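Local atomic coordinates of polymerase X (Deinococcus radiodurans, PDB entry 2W9M), a protein that probably catalyses the template-directed addition of deoxyribonucleotides to DNA as a family X polymerase and carries a zinc-binding PHP domain. Residues Arg19-Leu27 with Leu100-Arg111; Ser365-Ile376 with Leu410-Gly418. All coordinates share one frame; numbering follows the deposited sequence.

Overall arrangement
Contacts 1 and 2 adjoin at one end, their centres about 24 Å apart, and both are only partly buried, away from the centre of the chain. They hold different elements: contact 1 joins helix 10-26 to a helix-hairpin-helix element, whereas contact 2 ties the loop after one strand of the PHP domain's parallel sheet to the loop and short helix 414-417 after the next. The chemistry differs accordingly. Contact 1 rests on branched aliphatic chains of helix and hairpin, with an arginine at backbone carbonyls; in contact 2 a carboxylate pins a loop beside a phenylalanine. They meet where Leu-24 packs on Tyr-370 and Leu-27 CD1 lies 3.1 Å from Tyr-370 O, joining the polymerase and PHP parts.

Contact 1. Residues Arg19-Leu27 with Leu100-Arg111; sequences RTADLLDIL and LGVRGLGPKKIR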
loop_
_atom_site.group_PDB
_atom_site.type_symbol
_atom_site.label_atom_id
_atom_site.label_comp_id
_atom_site.label_asym_id
_atom_site.label_seq_id
_atom_site.Cartn_x
_atom_site.Cartn_y
_atom_site.Cartn_z
ATOM N N ARG A 19 18.218 19.101 -6.520
ATOM C CA ARG A 19 17.196 18.060 -6.531
ATOM C C ARG A 19 16.348 18.103 -5.260
ATOM O O ARG A 19 15.211 17.630 -5.251
ATOM C CB ARG A 19 17.823 16.674 -6.710
ATOM C CG ARG A 19 16.818 15.587 -7.085
ATOM C CD ARG A 19 17.497 14.254 -7.374
ATOM N NE ARG A 19 18.474 14.344 -8.459
ATOM C CZ ARG A 19 19.790 14.217 -8.300
ATOM N NH1 ARG A 19 20.300 13.989 -7.096
ATOM N NH2 ARG A 19 20.597 14.313 -9.350
ATOM N N THR A 20 16.905 18.678 -4.195
ATOM C CA THR A 20 16.203 18.813 -2.920
ATOM C C THR A 20 15.176 19.943 -2.949
ATOM O O THR A 20 14.110 19.844 -2.337
ATOM C CB THR A 20 17.179 19.071 -1.755
ATOM O OG1 THR A 20 18.297 18.178 -1.850
ATOM C CG2 THR A 20 16.477 18.871 -0.417
ATOM N N ALA A 21 15.501 21.022 -3.651
ATOM C CA ALA A 21 14.575 22.136 -3.789
ATOM C C ALA A 21 13.404 21.718 -4.664
ATOM O O ALA A 21 12.266 22.098 -4.408
ATOM C CB ALA A 21 15.280 23.361 -4.373
ATOM N N ASP A 22 13.695 20.932 -5.699
ATOM C CA ASP A 22 12.660 20.414 -6.590
ATOM C C ASP A 22 11.687 19.511 -5.837
ATOM O O ASP A 22 10.478 19.562 -6.066
ATOM C CB ASP A 22 13.287 19.655 -7.764
ATOM C CG ASP A 22 13.831 20.584 -8.841
ATOM O OD1 ASP A 22 13.237 21.662 -9.063
ATOM O OD2 ASP A 22 14.851 20.229 -9.474
ATOM N N LEU A 23 12.225 18.690 -4.936
ATOM C CA LEU A 23 11.416 17.802 -4.100
ATOM C C LEU A 23 10.527 18.578 -3.123
ATOM O O LEU A 23 9.362 18.226 -2.922
ATOM C CB LEU A 23 12.309 16.814 -3.342
ATOM C CG LEU A 23 12.760 15.569 -4.106
ATOM C CD1 LEU A 23 13.815 14.795 -3.329
ATOM C CD2 LEU A 23 11.566 14.685 -4.399
ATOM N N LEU A 24 11.082 19.626 -2.518
ATOM C CA LEU A 24 10.318 20.497 -1.626
ATOM C C LEU A 24 9.279 21.301 -2.403
ATOM O O LEU A 24 8.194 21.587 -1.897
ATOM C CB LEU A 24 11.253 21.430 -0.852
ATOM C CG LEU A 24 12.213 20.722 0.107
ATOM C CD1 LEU A 24 13.416 21.595 0.454
ATOM C CD2 LEU A 24 11.482 20.280 1.365
ATOM N N ASP A 25 9.618 21.656 -3.640
ATOM C CA ASP A 25 8.686 22.331 -4.538
ATOM C C ASP A 25 7.444 21.484 -4.803
ATOM O O ASP A 25 6.331 22.004 -4.860
ATOM C CB ASP A 25 9.364 22.661 -5.873
ATOM C CG ASP A 25 10.325 23.828 -5.769
ATOM O OD1 ASP A 25 10.145 24.671 -4.862
ATOM O OD2 ASP A 25 11.257 23.903 -6.601
ATOM N N ILE A 26 7.644 20.180 -4.974
ATOM C CA ILE A 26 6.548 19.273 -5.313
ATOM C C ILE A 26 5.336 19.418 -4.389
ATOM O O ILE A 26 4.200 19.483 -4.858
ATOM C CB ILE A 26 7.014 17.806 -5.333
ATOM C CG1 ILE A 26 7.822 17.527 -6.602
ATOM C CG2 ILE A 26 5.820 16.859 -5.240
ATOM C CD1 ILE A 26 8.298 16.096 -6.720
ATOM N N LEU A 27 5.580 19.479 -3.083
ATOM C CA LEU A 27 4.495 19.558 -2.108
ATOM C C LEU A 27 4.261 20.984 -1.627
ATOM O O LEU A 27 3.121 21.447 -1.569
ATOM C CB LEU A 27 4.776 18.639 -0.916
ATOM C CG LEU A 27 5.264 17.226 -1.258
ATOM C CD1 LEU A 27 5.609 16.465 0.006
ATOM C CD2 LEU A 27 4.234 16.460 -2.077
ATOM N N LEU A 100 8.707 9.921 -9.350
ATOM C CA LEU A 100 9.993 10.610 -9.441
ATOM C C LEU A 100 11.010 9.798 -10.240
ATOM O O LEU A 100 12.111 10.270 -10.521
ATOM C CB LEU A 100 10.545 10.912 -8.045
ATOM C CG LEU A 100 9.806 11.971 -7.230
ATOM C CD1 LEU A 100 10.286 11.955 -5.793
ATOM C CD2 LEU A 100 10.002 13.334 -7.839
ATOM N N GLY A 101 10.637 8.575 -10.603
ATOM C CA GLY A 101 11.504 7.715 -11.389
ATOM C C GLY A 101 11.049 7.577 -12.831
ATOM O O GLY A 101 11.698 6.902 -13.633
ATOM N N VAL A 102 9.926 8.211 -13.161
ATOM C CA VAL A 102 9.409 8.205 -14.525
ATOM C C VAL A 102 10.138 9.234 -15.386
ATOM O O VAL A 102 9.928 10.442 -15.240
ATOM C CB VAL A 102 7.900 8.515 -14.559
ATOM C CG1 VAL A 102 7.385 8.507 -15.989
ATOM C CG2 VAL A 102 7.137 7.522 -13.707
ATOM N N ARG A 103 10.995 8.751 -16.279
ATOM C CA ARG A 103 11.764 9.626 -17.158
ATOM C C ARG A 103 10.846 10.594 -17.902
ATOM O O ARG A 103 9.906 10.172 -18.575
ATOM C CB ARG A 103 12.578 8.799 -18.159
ATOM C CG ARG A 103 13.579 9.613 -18.961
ATOM C CD ARG A 103 13.665 9.137 -20.408
ATOM N NE ARG A 103 14.609 8.042 -20.606
ATOM C CZ ARG A 103 14.264 6.765 -20.740
ATOM N NH1 ARG A 103 12.989 6.405 -20.690
ATOM N NH2 ARG A 103 15.202 5.847 -20.926
ATOM N N GLY A 104 11.110 11.891 -17.766
ATOM C CA GLY A 104 10.339 12.899 -18.472
ATOM C C GLY A 104 9.334 13.679 -17.637
ATOM O O GLY A 104 8.691 14.603 -18.140
ATOM N N LEU A 105 9.186 13.317 -16.365
ATOM C CA LEU A 105 8.280 14.044 -15.477
ATOM C C LEU A 105 9.018 15.078 -14.624
ATOM O O LEU A 105 9.786 14.726 -13.724
ATOM C CB LEU A 105 7.495 13.082 -14.576
ATOM C CG LEU A 105 6.325 12.300 -15.182
ATOM C CD1 LEU A 105 5.563 11.569 -14.093
ATOM C CD2 LEU A 105 5.392 13.217 -15.942
ATOM N N GLY A 106 8.779 16.355 -14.912
ATOM C CA GLY A 106 9.357 17.433 -14.131
ATOM C C GLY A 106 8.600 17.670 -12.835
ATOM O O GLY A 106 7.535 17.088 -12.617
ATOM N N PRO A 107 9.145 18.530 -11.963
ATOM C CA PRO A 107 8.520 18.848 -10.674
ATOM C C PRO A 107 7.094 19.362 -10.838
ATOM O O PRO A 107 6.196 18.935 -10.111
ATOM C CB PRO A 107 9.414 19.963 -10.120
ATOM C CG PRO A 107 10.728 19.760 -10.788
ATOM C CD PRO A 107 10.408 19.262 -12.163
ATOM N N LYS A 108 6.900 20.270 -11.789
ATOM C CA LYS A 108 5.599 20.891 -12.025
ATOM C C LYS A 108 4.555 19.882 -12.500
ATOM O O LYS A 108 3.375 19.989 -12.162
ATOM C CB LYS A 108 5.729 22.049 -13.027
ATOM C CG LYS A 108 5.940 21.625 -14.483
ATOM C CD LYS A 108 7.138 20.689 -14.669
ATOM C CE LYS A 108 8.468 21.431 -14.608
ATOM N NZ LYS A 108 8.781 21.951 -13.249
ATOM N N LYS A 109 4.997 18.903 -13.286
ATOM C CA LYS A 109 4.102 17.877 -13.803
ATOM C C LYS A 109 3.744 16.868 -12.716
ATOM O O LYS A 109 2.581 16.497 -12.560
ATOM C CB LYS A 109 4.730 17.167 -15.002
ATOM C CG LYS A 109 4.776 18.006 -16.266
ATOM C CD LYS A 109 4.979 17.133 -17.489
ATOM C CE LYS A 109 4.590 17.868 -18.760
ATOM N NZ LYS A 109 4.402 16.929 -19.904
ATOM N N ILE A 110 4.747 16.429 -11.963
ATOM C CA ILE A 110 4.509 15.513 -10.858
ATOM C C ILE A 110 3.558 16.143 -9.850
ATOM O O ILE A 110 2.724 15.463 -9.259
ATOM C CB ILE A 110 5.814 15.098 -10.173
ATOM C CG1 ILE A 110 6.673 14.291 -11.151
ATOM C CG2 ILE A 110 5.522 14.294 -8.909
ATOM C CD1 ILE A 110 7.765 13.465 -10.498
ATOM N N ARG A 111 3.674 17.452 -9.673
ATOM C CA ARG A 111 2.799 18.162 -8.754
ATOM C C ARG A 111 1.372 18.272 -9.285
ATOM O O ARG A 111 0.417 18.225 -8.514
ATOM C CB ARG A 111 3.357 19.545 -8.428
ATOM C CG ARG A 111 2.310 20.505 -7.923
ATOM C CD ARG A 111 2.885 21.483 -6.924
ATOM N NE ARG A 111 1.826 22.271 -6.303
ATOM C CZ ARG A 111 1.858 22.711 -5.050
ATOM N NH1 ARG A 111 2.899 22.433 -4.277
ATOM N NH2 ARG A 111 0.846 23.422 -4.570
#
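Ile-26 points the end of its chain into the angle between Leu-100 and Ile-110. With CG1 anti to the carbonyl carbon (chi1 -76°) and the chain extended beyond it, CD1 is carried away from its own helix until it lies 3.4 Å from Leu-100 CD2, while Ile-110 CG2 approaches the same methyl at 4.0 Å. Beside it, Leu-23 CD2 runs slantwise into Leu-100 CD1 at 3.3 Å. Leu-100 therefore straddles one helical turn, one methyl on Leu-23 and the other mainly on Ile-26; branched aliphatic residues suit such interlocking.

Polar groups flank this apolar strip. Asp-22 lays its carboxylate beside the proline ring, OD1 3.6 Å from Pro-107 CG. The proline fits because it opens helix 107-115, where a missing N-H costs no helical bond. One turn on, Arg-111 reaches across the C-terminal end of helix 10-26. Its chain leaves with CG anti to the backbone N (chi1 159°) and bends at the next bond, bringing CD and NH1 to Ile-26 O. NH1 bonds to that oxygen at 3.3 Å from above the carbonyl plane; the bond is bent and tilted from the guanidinium plane. A second, weak bond joins NH1 to Leu-27 O at 2.9 Å. Asp-25 O lies at the guanidinium edge. A cationic group suits this place, since carbonyls near a helix C terminus probably carry partial negative charge.

The axes of helices 19-26 and 107-111 run roughly alike, 26° apart. Residues 100-106 form the hairpin of a helix-hairpin-helix motif, a DNA-binding element, and Gly-104 allows its type II turn by taking a positive phi. Behind the hairpin, Val-102 and Leu-105 pack on helix 141-157, whereas Leu-23 touches helix 83-91 and Leu-24 and Asp-25 touch helix 34-45.

Contact 2. Residues Ser365-Ile376 with Leu410-Gly418; sequences SRAAYYANGLTI and LDFPDDVLG
Asp-411 and Ser-365 bring together a loop and a loop with its following short helix, 414-417, at one end of the parallel sheet of the PHP fold. Ser-365 directly follows His-364, a zinc ligand on strand 358-364; Asp-411 comes after strand 396-403, which bears the zinc ligand Glu-401.

The tight part is centred on Asp-411 OD2. Setting CG anti to the backbone N (chi1 -164°) aims the carboxylate at the other loop, where OD2 takes the Ser-365 OG hydroxyl on its anti lone pair at 2.8 Å. Ala-367 N comes to OD2 on the syn side, tilted from the carboxylate plane, in a nearly straight bond of 2.7 Å. A hydroxyl suits position 365 because it donates to Asp-411 OD2 while accepting from Asp-403 N. Were Asp-411 replaced by an alanine, the Ala-367 N-H and Ser-365 hydroxyl would probably lose their shared acceptor and residues 365-367 would be freer to shift. Phe-412, buried next to it, sets CE2 3.4 Å from Ser-365 CB.

The solvent side is looser: Arg-366 touches the carboxylate through CB, but its exposed chain bends away and leaves NE 6.5 Å from Asp-411 OD1. On another, partly exposed margin Ile-376 packs closely, CD1 on Pro-413 CD and Val-416 CG2, each at 3.7 Å, a purely apolar meeting. Back inside, Leu-374 O, which already accepts the Arg-366 N-H, meets the Phe-412 ring at its edge, 3.2 Å from CZ.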
loop_
_atom_site.group_PDB
_atom_site.type_symbol
_atom_site.label_atom_id
_atom_site.label_comp_id
_atom_site.label_asym_id
_atom_site.label_seq_id
_atom_site.Cartn_x
_atom_site.Cartn_y
_atom_site.Cartn_z
ATOM N N SER A 365 3.469 15.474 10.935
ATOM C CA SER A 365 3.806 16.497 11.911
ATOM C C SER A 365 5.159 17.142 11.623
ATOM O O SER A 365 5.925 16.643 10.804
ATOM C CB SER A 365 3.815 15.880 13.304
ATOM O OG SER A 365 4.541 14.667 13.309
ATOM N N ARG A 366 5.421 18.263 12.294
ATOM C CA ARG A 366 6.725 18.936 12.304
ATOM C C ARG A 366 7.851 18.179 11.603
ATOM O O ARG A 366 8.294 18.561 10.522
ATOM C CB ARG A 366 7.156 19.181 13.757
ATOM C CG ARG A 366 7.002 20.599 14.270
ATOM C CD ARG A 366 8.316 21.368 14.150
ATOM N NE ARG A 366 8.325 22.300 13.024
ATOM C CZ ARG A 366 9.424 22.856 12.520
ATOM N NH1 ARG A 366 10.614 22.560 13.029
ATOM N NH2 ARG A 366 9.332 23.700 11.497
ATOM N N ALA A 367 8.314 17.108 12.241
ATOM C CA ALA A 367 9.543 16.424 11.841
ATOM C C ALA A 367 9.591 16.006 10.370
ATOM O O ALA A 367 10.651 16.053 9.744
ATOM C CB ALA A 367 9.813 15.233 12.751
ATOM N N ALA A 368 8.455 15.581 9.827
ATOM C CA ALA A 368 8.390 15.197 8.421
ATOM C C ALA A 368 8.479 16.442 7.550
ATOM O O ALA A 368 7.475 16.914 7.018
ATOM C CB ALA A 368 7.111 14.417 8.127
ATOM N N TYR A 369 9.694 16.961 7.404
ATOM C CA TYR A 369 9.934 18.223 6.714
ATOM C C TYR A 369 9.686 18.154 5.207
ATOM O O TYR A 369 9.126 19.081 4.620
ATOM C CB TYR A 369 11.360 18.707 6.987
ATOM C CG TYR A 369 11.640 20.080 6.436
ATOM C CD1 TYR A 369 11.456 21.212 7.217
ATOM C CD2 TYR A 369 12.078 20.249 5.130
ATOM C CE1 TYR A 369 11.706 22.474 6.716
ATOM C CE2 TYR A 369 12.330 21.508 4.618
ATOM C CZ TYR A 369 12.144 22.615 5.417
ATOM O OH TYR A 369 12.386 23.870 4.918
ATOM N N TYR A 370 10.104 17.059 4.583
ATOM C CA TYR A 370 9.989 16.925 3.136
ATOM C C TYR A 370 8.602 16.465 2.715
ATOM O O TYR A 370 8.325 16.316 1.528
ATOM C CB TYR A 370 11.069 15.986 2.593
ATOM C CG TYR A 370 12.468 16.493 2.857
ATOM C CD1 TYR A 370 13.172 16.089 3.983
ATOM C CD2 TYR A 370 13.073 17.399 1.996
ATOM C CE1 TYR A 370 14.448 16.562 4.239
ATOM C CE2 TYR A 370 14.349 17.878 2.241
ATOM C CZ TYR A 370 15.032 17.455 3.364
ATOM O OH TYR A 370 16.299 17.926 3.617
ATOM N N ALA A 371 7.731 16.254 3.697
ATOM C CA ALA A 371 6.353 15.859 3.428
ATOM C C ALA A 371 5.375 16.940 3.886
ATOM O O ALA A 371 4.183 16.682 4.054
ATOM C CB ALA A 371 6.048 14.543 4.102
ATOM N N ASN A 372 5.893 18.149 4.094
ATOM C CA ASN A 372 5.074 19.296 4.468
ATOM C C ASN A 372 4.324 19.085 5.780
ATOM O O ASN A 372 3.138 19.395 5.885
ATOM C CB ASN A 372 4.098 19.636 3.336
ATOM C CG ASN A 372 3.467 21.008 3.493
ATOM O OD1 ASN A 372 4.111 21.960 3.941
ATOM N ND2 ASN A 372 2.199 21.118 3.114
ATOM N N GLY A 373 5.026 18.557 6.776
ATOM C CA GLY A 373 4.435 18.284 8.072
ATOM C C GLY A 373 3.903 19.535 8.745
ATOM O O GLY A 373 4.358 20.638 8.471
ATOM N N LEU A 374 2.941 19.352 9.643
ATOM C CA LEU A 374 2.286 20.462 10.318
ATOM C C LEU A 374 2.976 20.881 11.616
ATOM O O LEU A 374 3.169 20.070 12.514
ATOM C CB LEU A 374 0.829 20.108 10.615
ATOM C CG LEU A 374 -0.175 20.289 9.482
ATOM C CD1 LEU A 374 0.135 19.336 8.347
ATOM C CD2 LEU A 374 -1.593 20.075 9.983
ATOM N N THR A 375 3.341 22.155 11.705
ATOM C CA THR A 375 3.759 22.746 12.968
ATOM C C THR A 375 2.564 22.739 13.918
ATOM O O THR A 375 1.439 22.444 13.504
ATOM C CB THR A 375 4.226 24.197 12.773
ATOM O OG1 THR A 375 3.231 24.933 12.048
ATOM C CG2 THR A 375 5.538 24.237 12.000
ATOM N N ILE A 376 2.793 23.061 15.186
ATOM C CA ILE A 376 1.694 23.124 16.147
ATOM C C ILE A 376 0.653 24.158 15.720
ATOM O O ILE A 376 -0.548 23.907 15.786
ATOM C CB ILE A 376 2.189 23.439 17.574
ATOM C CG1 ILE A 376 2.984 22.258 18.129
ATOM C CG2 ILE A 376 1.018 23.752 18.495
ATOM C CD1 ILE A 376 3.500 22.469 19.537
ATOM N N LEU A 410 7.593 11.462 21.088
ATOM C CA LEU A 410 6.672 11.863 20.025
ATOM C C LEU A 410 6.884 13.305 19.552
ATOM O O LEU A 410 7.298 14.176 20.317
ATOM C CB LEU A 410 5.222 11.645 20.467
ATOM C CG LEU A 410 4.575 10.288 20.168
ATOM C CD1 LEU A 410 5.603 9.156 20.076
ATOM C CD2 LEU A 410 3.495 9.980 21.195
ATOM N N ASP A 411 6.582 13.542 18.278
ATOM C CA ASP A 411 6.850 14.821 17.627
ATOM C C ASP A 411 6.022 15.995 18.180
ATOM O O ASP A 411 6.435 17.149 18.084
ATOM C CB ASP A 411 6.644 14.683 16.112
ATOM C CG ASP A 411 7.272 15.825 15.322
ATOM O OD1 ASP A 411 8.230 16.454 15.824
ATOM O OD2 ASP A 411 6.808 16.090 14.190
ATOM N N PHE A 412 4.859 15.700 18.753
ATOM C CA PHE A 412 4.020 16.735 19.360
ATOM C C PHE A 412 3.991 16.613 20.882
ATOM O O PHE A 412 4.071 15.512 21.422
ATOM C CB PHE A 412 2.586 16.651 18.831
ATOM C CG PHE A 412 2.404 17.224 17.457
ATOM C CD1 PHE A 412 3.033 18.400 17.094
ATOM C CD2 PHE A 412 1.573 16.598 16.539
ATOM C CE1 PHE A 412 2.858 18.933 15.836
ATOM C CE2 PHE A 412 1.389 17.126 15.283
ATOM C CZ PHE A 412 2.034 18.299 14.928
ATOM N N PRO A 413 3.869 17.752 21.580
ATOM C CA PRO A 413 3.746 17.747 23.042
ATOM C C PRO A 413 2.435 17.085 23.468
ATOM O O PRO A 413 1.492 17.041 22.676
ATOM C CB PRO A 413 3.725 19.240 23.398
ATOM C CG PRO A 413 4.302 19.940 22.208
ATOM C CD PRO A 413 3.880 19.118 21.032
ATOM N N ASP A 414 2.375 16.586 24.699
ATOM C CA ASP A 414 1.187 15.886 25.193
ATOM C C ASP A 414 -0.088 16.728 25.131
ATOM O O ASP A 414 -1.159 16.213 24.815
ATOM C CB ASP A 414 1.406 15.389 26.625
ATOM C CG ASP A 414 2.293 14.159 26.689
ATOM O OD1 ASP A 414 2.869 13.779 25.646
ATOM O OD2 ASP A 414 2.417 13.572 27.787
ATOM N N ASP A 415 0.023 18.015 25.446
ATOM C CA ASP A 415 -1.146 18.890 25.442
ATOM C C ASP A 415 -1.724 19.049 24.038
ATOM O O ASP A 415 -2.937 19.149 23.872
ATOM C CB ASP A 415 -0.812 20.258 26.037
ATOM C CG ASP A 415 0.455 20.850 25.454
ATOM O OD1 ASP A 415 0.343 21.770 24.612
ATOM O OD2 ASP A 415 1.557 20.383 25.826
ATOM N N VAL A 416 -0.850 19.072 23.036
ATOM C CA VAL A 416 -1.282 19.152 21.646
ATOM C C VAL A 416 -1.961 17.857 21.206
ATOM O O VAL A 416 -3.000 17.891 20.546
ATOM C CB VAL A 416 -0.103 19.443 20.703
ATOM C CG1 VAL A 416 -0.547 19.330 19.250
ATOM C CG2 VAL A 416 0.476 20.815 20.989
ATOM N N LEU A 417 -1.369 16.722 21.573
ATOM C CA LEU A 417 -1.948 15.415 21.279
ATOM C C LEU A 417 -3.312 15.265 21.938
ATOM O O LEU A 417 -4.133 14.452 21.510
ATOM C CB LEU A 417 -1.022 14.291 21.764
ATOM C CG LEU A 417 0.370 14.224 21.135
ATOM C CD1 LEU A 417 1.176 13.071 21.718
ATOM C CD2 LEU A 417 0.255 14.097 19.626
ATOM N N GLY A 418 -3.545 16.045 22.991
ATOM C CA GLY A 418 -4.789 15.978 23.740
ATOM C C GLY A 418 -5.975 16.615 23.035
ATOM O O GLY A 418 -7.124 16.343 23.383
#